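Exosome complex exonuclease RRP46 homolog (Oryza sativa Japonica Group, PDB 3HKM) probably serves in the exosome's 3'-to-5' RNA-degrading complex, binds double-stranded DNA and single-stranded RNA, and shows hydrolytic DNase and phosphorolytic RNase activity in vitro. Local coordinates at residues 195-200 / 206-211; 114-119 / 166-171; 151-156 / 212-217; 7-10 / 14-17. All blocks are in the same frame, centred on the assembly; numbering follows the deposited sequence.

Overall arrangement
Contacts 1 to 3 pack helices on the antiparallel sheet of strands 151-153, 138-145, 165-172 and 197-201 of an RNase PH domain; contact 4 lies within the N-terminal tail. Contacts 1 and 3 both use helix 205-229, and their centres lie about 9 Å apart. Contact 2, whose centre is about 6 Å from that of the chain, sets the start of helix 115-130 against strand 165-172. Contacts 1 and 2 meet through neighbouring strands, with Ile-198 O 2.8 Å from His-168 N. Contact 4 touches contact 3 through Arg-15 and Asp-154, the centres being about 12 Å apart. Contacts 2 and 3 also touch, Ser-114 OG lying 2.9 Å from Thr-155 O.

Contact 1. Residues 195-200 / 206-211; sequences ITSITH and EDYFSC
Tyr-208 reaches from helix 206-211 to the strand at Ser-197 and Thr-199, and its hydroxyl ends at the serine. Ser-197 OG and Tyr-208 OH are hydrogen-bonded at 2.8 Å, and either could be the donor. The serine oxygen sits at the edge of the phenol, close to the ring plane. A chi1 of -176° sets the tyrosine CG anti to its backbone nitrogen, and this extended start carries the phenol across the interval between helix and strand. Ser-197 chi1, at 100°, lies off the staggered values, a departure consistent with the reach of OG to the phenol.

The two segments belong to a beta-alpha unit of the RNase PH fold: strand 197-201 forms one border of the antiparallel sheet, and after a short turn helix 205-229 packs back over it. Ser-204 OG receives a hydrogen bond from Asp-207 N at the start of this helix.

Thr-199 supplies the apolar part. Its methyl CG2 approaches Tyr-208 CD1 at 4.0 Å and CE1 at 4.1 Å, with the side chains crossing at about a right angle. A threonine suits this partly exposed strand position, pairing a beta-branched shape with a methyl that rests against the phenol.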
loop_
_atom_site.group_PDB
_atom_site.type_symbol
_atom_site.label_atom_id
_atom_site.label_comp_id
_atom_site.label_asym_id
_atom_site.label_seq_id
_atom_site.Cartn_x
_atom_site.Cartn_y
_atom_site.Cartn_z
ATOM N N ILE A 195 -6.273 -4.177 -9.018
ATOM C CA ILE A 195 -5.783 -2.826 -9.294
ATOM C C ILE A 195 -4.443 -2.921 -10.015
ATOM O O ILE A 195 -4.385 -2.858 -11.246
ATOM C CB ILE A 195 -5.641 -1.995 -7.991
ATOM C CG1 ILE A 195 -6.990 -1.895 -7.268
ATOM C CG2 ILE A 195 -5.107 -0.601 -8.279
ATOM C CD1 ILE A 195 -6.990 -0.969 -6.078
ATOM N N THR A 196 -3.370 -3.094 -9.245
ATOM C CA THR A 196 -2.031 -3.302 -9.800
ATOM C C THR A 196 -1.420 -4.611 -9.272
ATOM O O THR A 196 -1.781 -5.085 -8.190
ATOM C CB THR A 196 -1.059 -2.124 -9.461
ATOM O OG1 THR A 196 -0.875 -2.040 -8.046
ATOM C CG2 THR A 196 -1.589 -0.783 -9.963
ATOM N N SER A 197 -0.512 -5.204 -10.042
ATOM C CA SER A 197 0.301 -6.304 -9.538
ATOM C C SER A 197 1.702 -6.214 -10.114
ATOM O O SER A 197 1.882 -5.992 -11.308
ATOM C CB SER A 197 -0.312 -7.663 -9.868
ATOM O OG SER A 197 0.325 -8.236 -10.986
ATOM N N ILE A 198 2.697 -6.367 -9.251
ATOM C CA ILE A 198 4.084 -6.368 -9.696
ATOM C C ILE A 198 4.836 -7.539 -9.083
ATOM O O ILE A 198 4.844 -7.712 -7.867
ATOM C CB ILE A 198 4.788 -5.004 -9.446
ATOM C CG1 ILE A 198 6.306 -5.153 -9.506
ATOM C CG2 ILE A 198 4.338 -4.387 -8.146
ATOM C CD1 ILE A 198 7.030 -3.840 -9.724
ATOM N N THR A 199 5.435 -8.363 -9.942
ATOM C CA THR A 199 6.127 -9.558 -9.482
ATOM C C THR A 199 7.632 -9.368 -9.573
ATOM O O THR A 199 8.122 -8.606 -10.403
ATOM C CB THR A 199 5.702 -10.807 -10.273
ATOM O OG1 THR A 199 6.006 -10.619 -11.660
ATOM C CG2 THR A 199 4.202 -11.058 -10.115
ATOM N N HIS A 200 8.356 -10.057 -8.697
ATOM C CA HIS A 200 9.807 -9.958 -8.643
ATOM C C HIS A 200 10.410 -11.349 -8.570
ATOM O O HIS A 200 10.157 -12.090 -7.619
ATOM C CB HIS A 200 10.254 -9.162 -7.414
ATOM C CG HIS A 200 9.798 -7.732 -7.405
ATOM N ND1 HIS A 200 10.478 -6.728 -8.061
ATOM C CD2 HIS A 200 8.742 -7.137 -6.800
ATOM C CE1 HIS A 200 9.859 -5.578 -7.866
ATOM N NE2 HIS A 200 8.802 -5.799 -7.107
ATOM N N GLU A 206 1.272 -20.405 -13.146
ATOM C CA GLU A 206 0.604 -21.152 -12.082
ATOM C C GLU A 206 0.899 -20.516 -10.726
ATOM O O GLU A 206 -0.004 -20.322 -9.914
ATOM C CB GLU A 206 1.030 -22.620 -12.099
ATOM C CG GLU A 206 1.046 -23.236 -13.493
ATOM C CD GLU A 206 2.370 -23.042 -14.192
ATOM O OE1 GLU A 206 3.340 -23.741 -13.815
ATOM O OE2 GLU A 206 2.442 -22.207 -15.117
ATOM N N ASP A 207 2.167 -20.180 -10.494
ATOM C CA ASP A 207 2.567 -19.452 -9.287
ATOM C C ASP A 207 1.729 -18.190 -9.128
ATOM O O ASP A 207 1.136 -17.954 -8.078
ATOM C CB ASP A 207 4.044 -19.051 -9.354
ATOM C CG ASP A 207 4.978 -20.193 -9.020
ATOM O OD1 ASP A 207 4.486 -21.230 -8.534
ATOM O OD2 ASP A 207 6.204 -20.045 -9.245
ATOM N N TYR A 208 1.698 -17.387 -10.189
ATOM C CA TYR A 208 0.973 -16.124 -10.214
ATOM C C TYR A 208 -0.497 -16.266 -9.820
ATOM O O TYR A 208 -1.013 -15.452 -9.059
ATOM C CB TYR A 208 1.098 -15.479 -11.598
ATOM C CG TYR A 208 0.474 -14.103 -11.725
ATOM C CD1 TYR A 208 0.812 -13.074 -10.848
ATOM C CD2 TYR A 208 -0.432 -13.819 -12.748
ATOM C CE1 TYR A 208 0.251 -11.809 -10.973
ATOM C CE2 TYR A 208 -0.999 -12.551 -12.881
ATOM C CZ TYR A 208 -0.651 -11.552 -11.989
ATOM O OH TYR A 208 -1.204 -10.296 -12.124
ATOM N N PHE A 209 -1.182 -17.283 -10.336
ATOM C CA PHE A 209 -2.590 -17.457 -9.974
ATOM C C PHE A 209 -2.780 -17.874 -8.522
ATOM O O PHE A 209 -3.735 -17.446 -7.873
ATOM C CB PHE A 209 -3.336 -18.444 -10.874
ATOM C CG PHE A 209 -4.661 -18.888 -10.292
ATOM C CD1 PHE A 209 -5.700 -17.974 -10.126
ATOM C CD2 PHE A 209 -4.854 -20.200 -9.874
ATOM C CE1 PHE A 209 -6.910 -18.371 -9.578
ATOM C CE2 PHE A 209 -6.058 -20.600 -9.328
ATOM C CZ PHE A 209 -7.086 -19.686 -9.181
ATOM N N SER A 210 -1.894 -18.724 -8.017
ATOM C CA SER A 210 -1.973 -19.106 -6.615
ATOM C C SER A 210 -1.885 -17.854 -5.742
ATOM O O SER A 210 -2.640 -17.705 -4.782
ATOM C CB SER A 210 -0.874 -20.107 -6.251
ATOM O OG SER A 210 -1.017 -20.550 -4.909
ATOM N N CYS A 211 -0.978 -16.949 -6.097
ATOM C CA CYS A 211 -0.799 -15.691 -5.374
ATOM C C CYS A 211 -2.066 -14.839 -5.355
ATOM O O CYS A 211 -2.464 -14.333 -4.305
ATOM C CB CYS A 211 0.350 -14.882 -5.976
ATOM S SG CYS A 211 2.016 -15.432 -5.521
#

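Contact 2. Residues 114-119 / 166-171; sequences SLLPCA and FAHLVF
His-168 meets Leu-116 and Pro-117, two consecutive residues in the first turn of helix 115-130. The proline lies over one face of the imidazole: Pro-117 CD stands 4.0 Å from the centroid of the His-168 ring and 17° off its normal, a CH-pi contact displaced toward the rim. The neighbouring methylene, Pro-117 CG, reaches His-168 CD2 at 3.7 Å. Proline is well placed in a first helical turn, where no i-4 carbonyl within the helix awaits its missing N-H.

Leu-116 meets the ND1 and CE1 side of the ring, obliquely. Its CD1 methyl approaches His-168 ND1 at 3.8 Å, while its CB lies 4.0 Å from His-168 CE1. The leucine has CG anti to the backbone nitrogen (chi1 -160°), but its second torsion departs from the common staggered values. On the strand, a chi1 of -69° sets the histidine CG anti to the carbonyl carbon, directing the imidazole toward the helix. Putting an alanine at His-168 would probably open a gap against the Pro-117 ring and take from Leu-116 CD1 its contact with the imidazole.

Tyr-80 of helix 77-91 touches both His-168 and Leu-116, and His-200 of the adjacent strand meets His-168 edge-to-face. Pro-117 also rests on Ala-140, extending the helix-to-sheet packing to strand 138-145.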
loop_
_atom_site.group_PDB
_atom_site.type_symbol
_atom_site.label_atom_id
_atom_site.label_comp_id
_atom_site.label_asym_id
_atom_site.label_seq_id
_atom_site.Cartn_x
_atom_site.Cartn_y
_atom_site.Cartn_z
ATOM N N SER A 114 7.405 -6.577 3.281
ATOM C CA SER A 114 6.156 -6.125 2.655
ATOM C C SER A 114 5.949 -4.613 2.800
ATOM O O SER A 114 4.863 -4.155 3.149
ATOM C CB SER A 114 4.952 -6.902 3.199
ATOM O OG SER A 114 4.985 -8.249 2.772
ATOM N N LEU A 115 7.000 -3.845 2.521
ATOM C CA LEU A 115 6.981 -2.395 2.722
ATOM C C LEU A 115 6.059 -1.650 1.751
ATOM O O LEU A 115 5.370 -0.709 2.138
ATOM C CB LEU A 115 8.398 -1.821 2.640
ATOM C CG LEU A 115 8.509 -0.345 3.029
ATOM C CD1 LEU A 115 7.979 -0.124 4.443
ATOM C CD2 LEU A 115 9.943 0.158 2.899
ATOM N N LEU A 116 6.046 -2.062 0.491
ATOM C CA LEU A 116 5.206 -1.387 -0.489
ATOM C C LEU A 116 3.722 -1.730 -0.258
ATOM O O LEU A 116 2.861 -0.839 -0.292
ATOM C CB LEU A 116 5.664 -1.720 -1.911
ATOM C CG LEU A 116 5.254 -0.804 -3.068
ATOM C CD1 LEU A 116 4.378 -1.524 -4.075
ATOM C CD2 LEU A 116 4.609 0.496 -2.581
ATOM N N PRO A 117 3.412 -3.016 -0.022
ATOM C CA PRO A 117 2.026 -3.336 0.340
ATOM C C PRO A 117 1.591 -2.629 1.627
ATOM O O PRO A 117 0.446 -2.189 1.724
ATOM C CB PRO A 117 2.065 -4.852 0.549
ATOM C CG PRO A 117 3.149 -5.316 -0.336
ATOM C CD PRO A 117 4.205 -4.234 -0.267
ATOM N N CYS A 118 2.488 -2.516 2.601
ATOM C CA CYS A 118 2.165 -1.813 3.837
ATOM C C CYS A 118 1.902 -0.328 3.562
ATOM O O CYS A 118 0.891 0.230 4.020
ATOM C CB CYS A 118 3.285 -1.971 4.865
ATOM S SG CYS A 118 2.991 -1.129 6.449
ATOM N N ALA A 119 2.809 0.304 2.814
ATOM C CA ALA A 119 2.674 1.721 2.472
ATOM C C ALA A 119 1.394 1.989 1.692
ATOM O O ALA A 119 0.749 3.014 1.880
ATOM C CB ALA A 119 3.891 2.198 1.686
ATOM N N PHE A 166 8.033 -13.640 -5.856
ATOM C CA PHE A 166 6.970 -12.984 -5.112
ATOM C C PHE A 166 6.233 -11.891 -5.882
ATOM O O PHE A 166 6.679 -11.434 -6.928
ATOM C CB PHE A 166 7.440 -12.517 -3.725
ATOM C CG PHE A 166 8.571 -11.540 -3.746
ATOM C CD1 PHE A 166 9.841 -11.927 -3.342
ATOM C CD2 PHE A 166 8.360 -10.226 -4.128
ATOM C CE1 PHE A 166 10.886 -11.023 -3.340
ATOM C CE2 PHE A 166 9.403 -9.309 -4.129
ATOM C CZ PHE A 166 10.670 -9.710 -3.732
ATOM N N ALA A 167 5.082 -11.505 -5.354
ATOM C CA ALA A 167 4.212 -10.571 -6.033
ATOM C C ALA A 167 3.694 -9.542 -5.043
ATOM O O ALA A 167 3.403 -9.860 -3.900
ATOM C CB ALA A 167 3.056 -11.316 -6.670
ATOM N N HIS A 168 3.601 -8.297 -5.485
ATOM C CA HIS A 168 2.858 -7.300 -4.738
ATOM C C HIS A 168 1.483 -7.197 -5.365
ATOM O O HIS A 168 1.351 -6.704 -6.479
ATOM C CB HIS A 168 3.556 -5.945 -4.792
ATOM C CG HIS A 168 4.845 -5.897 -4.029
ATOM N ND1 HIS A 168 5.839 -4.982 -4.304
ATOM C CD2 HIS A 168 5.305 -6.659 -3.008
ATOM C CE1 HIS A 168 6.854 -5.178 -3.478
ATOM N NE2 HIS A 168 6.554 -6.188 -2.682
ATOM N N LEU A 169 0.463 -7.687 -4.670
ATOM C CA LEU A 169 -0.896 -7.606 -5.200
ATOM C C LEU A 169 -1.701 -6.545 -4.466
ATOM O O LEU A 169 -1.550 -6.350 -3.262
ATOM C CB LEU A 169 -1.615 -8.959 -5.128
ATOM C CG LEU A 169 -0.915 -10.161 -5.777
ATOM C CD1 LEU A 169 -1.721 -11.438 -5.555
ATOM C CD2 LEU A 169 -0.637 -9.935 -7.264
ATOM N N VAL A 170 -2.542 -5.845 -5.213
ATOM C CA VAL A 170 -3.444 -4.883 -4.618
ATOM C C VAL A 170 -4.831 -5.055 -5.216
ATOM O O VAL A 170 -5.039 -4.960 -6.425
ATOM C CB VAL A 170 -2.872 -3.423 -4.629
ATOM C CG1 VAL A 170 -1.658 -3.322 -5.539
ATOM C CG2 VAL A 170 -3.948 -2.387 -4.943
ATOM N N PHE A 171 -5.763 -5.382 -4.333
ATOM C CA PHE A 171 -7.105 -5.746 -4.724
ATOM C C PHE A 171 -8.037 -4.581 -4.462
ATOM O O PHE A 171 -7.867 -3.859 -3.481
ATOM C CB PHE A 171 -7.556 -6.972 -3.932
ATOM C CG PHE A 171 -6.532 -8.069 -3.870
ATOM C CD1 PHE A 171 -6.606 -9.158 -4.725
ATOM C CD2 PHE A 171 -5.497 -8.017 -2.955
ATOM C CE1 PHE A 171 -5.668 -10.170 -4.666
ATOM C CE2 PHE A 171 -4.557 -9.030 -2.897
ATOM C CZ PHE A 171 -4.647 -10.106 -3.755
#

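Contact 3. Residues 151-156 / 212-217; sequences VILDTN and IERGLA
Arg-214 is the first residue of helix segment 212-217 to meet strand 151-153, and its side chain starts between Val-151 and Leu-153. With chi1 at -163°, CG is anti to the backbone nitrogen and lies against both: Arg-214 CG is 3.6 Å from Val-151 CG1 and 3.7 Å from Leu-153 CD1. The chain then bends at chi2 (76°) and runs past the valine in the opposite direction, until Arg-214 NH1 stands 2.9 Å from Val-151 O, tilted against the guanidinium plane. Arg-214 also touches Pro-11 and Asn-12 of the N-terminal tail.

Gly-215 follows, its backbone nitrogen 4.1 Å from Leu-153 CD2; without a side chain, it presents bare main chain to the leucine. The strand and helix axes come within 9.0 Å, with their directions 29° apart, as this border strand of the antiparallel sheet runs beneath the helix. An alanine in place of Leu-153 lacks the branched end and would probably leave Arg-214 CG without that packing and a gap beside Gly-215.

The arginine thus plays two parts: its methylenes pack like an aliphatic residue on a buried valine and leucine, while the bend brings the charged end near a carbonyl oxygen, whose partial negative charge is likely to be favourable for it.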
loop_
_atom_site.group_PDB
_atom_site.type_symbol
_atom_site.label_atom_id
_atom_site.label_comp_id
_atom_site.label_asym_id
_atom_site.label_seq_id
_atom_site.Cartn_x
_atom_site.Cartn_y
_atom_site.Cartn_z
ATOM N N VAL A 151 2.489 -20.867 -1.506
ATOM C CA VAL A 151 2.348 -19.421 -1.406
ATOM C C VAL A 151 2.294 -18.952 0.038
ATOM O O VAL A 151 1.595 -19.522 0.868
ATOM C CB VAL A 151 1.120 -18.897 -2.161
ATOM C CG1 VAL A 151 0.613 -17.609 -1.523
ATOM C CG2 VAL A 151 1.472 -18.668 -3.619
ATOM N N ILE A 152 3.047 -17.898 0.311
ATOM C CA ILE A 152 3.150 -17.305 1.632
ATOM C C ILE A 152 2.606 -15.871 1.570
ATOM O O ILE A 152 2.902 -15.138 0.633
ATOM C CB ILE A 152 4.623 -17.359 2.107
ATOM C CG1 ILE A 152 4.809 -18.483 3.126
ATOM C CG2 ILE A 152 5.062 -16.055 2.711
ATOM C CD1 ILE A 152 4.116 -19.758 2.758
ATOM N N LEU A 153 1.784 -15.485 2.545
ATOM C CA LEU A 153 1.186 -14.146 2.556
ATOM C C LEU A 153 1.863 -13.212 3.558
ATOM O O LEU A 153 2.160 -13.607 4.690
ATOM C CB LEU A 153 -0.323 -14.218 2.834
ATOM C CG LEU A 153 -1.145 -15.011 1.813
ATOM C CD1 LEU A 153 -2.626 -14.962 2.144
ATOM C CD2 LEU A 153 -0.887 -14.495 0.403
ATOM N N ASP A 154 2.108 -11.975 3.130
ATOM C CA ASP A 154 2.703 -10.954 3.987
ATOM C C ASP A 154 4.078 -11.381 4.499
ATOM O O ASP A 154 4.275 -11.607 5.688
ATOM C CB ASP A 154 1.773 -10.657 5.160
ATOM C CG ASP A 154 2.054 -9.308 5.811
ATOM O OD1 ASP A 154 2.606 -8.403 5.145
ATOM O OD2 ASP A 154 1.687 -9.154 6.996
ATOM N N THR A 155 5.025 -11.489 3.580
ATOM C CA THR A 155 6.379 -11.893 3.918
ATOM C C THR A 155 7.089 -10.821 4.727
ATOM O O THR A 155 6.818 -9.633 4.578
ATOM C CB THR A 155 7.211 -12.123 2.650
ATOM O OG1 THR A 155 7.073 -10.985 1.797
ATOM C CG2 THR A 155 6.738 -13.358 1.920
ATOM N N ASN A 156 8.018 -11.256 5.570
ATOM C CA ASN A 156 8.872 -10.341 6.307
ATOM C C ASN A 156 10.223 -10.142 5.614
ATOM O O ASN A 156 10.398 -10.534 4.462
ATOM C CB ASN A 156 9.045 -10.809 7.756
ATOM C CG ASN A 156 9.538 -12.240 7.857
ATOM O OD1 ASN A 156 9.948 -12.842 6.867
ATOM N ND2 ASN A 156 9.499 -12.792 9.065
ATOM N N ILE A 212 -2.688 -14.666 -6.516
ATOM C CA ILE A 212 -3.909 -13.877 -6.606
ATOM C C ILE A 212 -5.069 -14.587 -5.920
ATOM O O ILE A 212 -5.868 -13.956 -5.228
ATOM C CB ILE A 212 -4.263 -13.500 -8.071
ATOM C CG1 ILE A 212 -4.509 -14.747 -8.913
ATOM C CG2 ILE A 212 -3.153 -12.666 -8.693
ATOM C CD1 ILE A 212 -4.413 -14.492 -10.409
ATOM N N GLU A 213 -5.150 -15.901 -6.108
ATOM C CA GLU A 213 -6.145 -16.727 -5.433
ATOM C C GLU A 213 -6.015 -16.597 -3.920
ATOM O O GLU A 213 -6.993 -16.380 -3.203
ATOM C CB GLU A 213 -5.952 -18.195 -5.815
ATOM C CG GLU A 213 -6.510 -19.167 -4.789
ATOM C CD GLU A 213 -5.677 -20.432 -4.650
ATOM O OE1 GLU A 213 -5.505 -21.163 -5.658
ATOM O OE2 GLU A 213 -5.205 -20.697 -3.520
ATOM N N ARG A 214 -4.788 -16.747 -3.440
ATOM C CA ARG A 214 -4.517 -16.739 -2.015
ATOM C C ARG A 214 -4.737 -15.341 -1.449
ATOM O O ARG A 214 -5.465 -15.164 -0.482
ATOM C CB ARG A 214 -3.082 -17.205 -1.764
ATOM C CG ARG A 214 -2.793 -17.634 -0.339
ATOM C CD ARG A 214 -3.375 -19.009 -0.076
ATOM N NE ARG A 214 -3.160 -19.443 1.300
ATOM C CZ ARG A 214 -2.092 -20.124 1.705
ATOM N NH1 ARG A 214 -1.133 -20.439 0.840
ATOM N NH2 ARG A 214 -1.981 -20.490 2.975
ATOM N N GLY A 215 -4.100 -14.349 -2.060
ATOM C CA GLY A 215 -4.205 -12.980 -1.594
ATOM C C GLY A 215 -5.639 -12.511 -1.498
ATOM O O GLY A 215 -6.045 -11.947 -0.494
ATOM N N LEU A 216 -6.415 -12.754 -2.546
ATOM C CA LEU A 216 -7.810 -12.328 -2.584
ATOM C C LEU A 216 -8.597 -12.759 -1.351
ATOM O O LEU A 216 -9.173 -11.923 -0.659
ATOM C CB LEU A 216 -8.501 -12.863 -3.834
ATOM C CG LEU A 216 -9.930 -12.367 -4.029
ATOM C CD1 LEU A 216 -9.935 -10.905 -4.458
ATOM C CD2 LEU A 216 -10.652 -13.235 -5.047
ATOM N N ALA A 217 -8.628 -14.061 -1.084
ATOM C CA ALA A 217 -9.401 -14.613 0.033
ATOM C C ALA A 217 -8.880 -14.178 1.403
ATOM O O ALA A 217 -9.565 -14.341 2.415
ATOM C CB ALA A 217 -9.454 -16.132 -0.055
#

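Contact 4. Residues 7-10 / 14-17; sequences DGRN and LRPF
Arg-9 and Arg-15 approach each other across two irregular lengths of the N-terminal tail, their CA atoms 7.7 Å apart, after the chain has turned at Gly-8 with a positive phi, where a CB would press on the carbonyl oxygen of Asp-7.

Arg-9 provides the reach. Its side chain leaves with CG anti to the carbonyl carbon (chi1 -65°) and bends at chi3, passing Arg-9 CD alongside the main chain, 4.0 Å from Arg-15 CA. Arg-9 NH1 is modelled 2.9 Å from Arg-15 CB, so short that the exact placement is doubtful. The guanidinium planes stand 77° apart, so the groups do not stack. Arg-9 NH1, as modelled, is 3.9 Å from Arg-15 NE, two like charges, a distance that shares the same uncertainty. Asp-7 lies over one face of the Arg-9 guanidinium and brings an opposite charge nearby, but its OD2 is crowded in the model, so the details of the charge pairing are doubtful.

Arg-15 is tied down by the domain: its guanidinium hydrogen-bonds the carbonyls of Asp-112 and Gly-113, just before helix 115-130. Its backbone nitrogen bonds Asp-154, beyond strand 151-153. Leu-14 packs on Ile-222 of helix 205-229, so the tail threads past this helix and the antiparallel sheet before entering strand 17-21 of the mixed sheet.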
loop_
_atom_site.group_PDB
_atom_site.type_symbol
_atom_site.label_atom_id
_atom_site.label_comp_id
_atom_site.label_asym_id
_atom_site.label_seq_id
_atom_site.Cartn_x
_atom_site.Cartn_y
_atom_site.Cartn_z
ATOM N N ASP A 7 8.457 -17.403 11.936
ATOM C CA ASP A 7 7.822 -16.552 12.939
ATOM C C ASP A 7 6.604 -17.202 13.582
ATOM O O ASP A 7 6.041 -16.665 14.538
ATOM C CB ASP A 7 7.467 -15.175 12.359
ATOM C CG ASP A 7 6.631 -15.266 11.103
ATOM O OD1 ASP A 7 7.176 -15.631 10.033
ATOM O OD2 ASP A 7 5.428 -14.952 11.187
ATOM N N GLY A 8 6.198 -18.353 13.059
ATOM C CA GLY A 8 5.119 -19.112 13.664
ATOM C C GLY A 8 3.786 -18.919 12.976
ATOM O O GLY A 8 2.757 -19.425 13.434
ATOM N N ARG A 9 3.794 -18.183 11.873
ATOM C CA ARG A 9 2.585 -18.020 11.076
ATOM C C ARG A 9 2.442 -19.171 10.091
ATOM O O ARG A 9 3.423 -19.812 9.725
ATOM C CB ARG A 9 2.608 -16.689 10.322
ATOM C CG ARG A 9 2.572 -15.477 11.220
ATOM C CD ARG A 9 2.399 -14.206 10.429
ATOM N NE ARG A 9 3.433 -14.006 9.418
ATOM C CZ ARG A 9 4.299 -12.998 9.407
ATOM N NH1 ARG A 9 4.278 -12.080 10.376
ATOM N NH2 ARG A 9 5.191 -12.903 8.428
ATOM N N ASN A 10 1.212 -19.444 9.670
ATOM C CA ASN A 10 0.999 -20.362 8.558
ATOM C C ASN A 10 0.869 -19.578 7.250
ATOM O O ASN A 10 0.589 -18.375 7.268
ATOM C CB ASN A 10 -0.206 -21.279 8.808
ATOM C CG ASN A 10 -1.513 -20.519 8.912
ATOM O OD1 ASN A 10 -1.885 -19.776 8.004
ATOM N ND2 ASN A 10 -2.224 -20.710 10.021
ATOM N N LEU A 14 -1.802 -13.355 7.770
ATOM C CA LEU A 14 -1.332 -11.979 7.792
ATOM C C LEU A 14 -0.780 -11.636 9.179
ATOM O O LEU A 14 -1.345 -12.032 10.197
ATOM C CB LEU A 14 -2.475 -11.025 7.429
ATOM C CG LEU A 14 -3.184 -11.287 6.099
ATOM C CD1 LEU A 14 -4.380 -10.357 5.913
ATOM C CD2 LEU A 14 -2.194 -11.136 4.951
ATOM N N ARG A 15 0.330 -10.913 9.226
ATOM C CA ARG A 15 0.864 -10.510 10.517
ATOM C C ARG A 15 -0.121 -9.514 11.130
ATOM O O ARG A 15 -0.924 -8.914 10.411
ATOM C CB ARG A 15 2.276 -9.939 10.376
ATOM C CG ARG A 15 2.342 -8.513 9.902
ATOM C CD ARG A 15 3.257 -8.381 8.683
ATOM N NE ARG A 15 4.677 -8.510 8.960
ATOM C CZ ARG A 15 5.622 -8.008 8.171
ATOM N NH1 ARG A 15 5.292 -7.358 7.061
ATOM N NH2 ARG A 15 6.894 -8.152 8.492
ATOM N N PRO A 16 -0.100 -9.364 12.463
ATOM C CA PRO A 16 -1.103 -8.474 13.063
ATOM C C PRO A 16 -0.925 -7.032 12.575
ATOM O O PRO A 16 0.183 -6.505 12.655
ATOM C CB PRO A 16 -0.811 -8.579 14.561
ATOM C CG PRO A 16 -0.069 -9.902 14.719
ATOM C CD PRO A 16 0.753 -10.016 13.471
ATOM N N PHE A 17 -1.983 -6.419 12.053
ATOM C CA PHE A 17 -1.914 -5.011 11.650
ATOM C C PHE A 17 -2.619 -4.088 12.642
ATOM O O PHE A 17 -3.446 -4.523 13.453
ATOM C CB PHE A 17 -2.445 -4.784 10.230
ATOM C CG PHE A 17 -3.695 -5.554 9.920
ATOM C CD1 PHE A 17 -3.627 -6.888 9.540
ATOM C CD2 PHE A 17 -4.935 -4.947 10.002
ATOM C CE1 PHE A 17 -4.769 -7.605 9.259
ATOM C CE2 PHE A 17 -6.090 -5.660 9.722
ATOM C CZ PHE A 17 -6.007 -6.993 9.348
#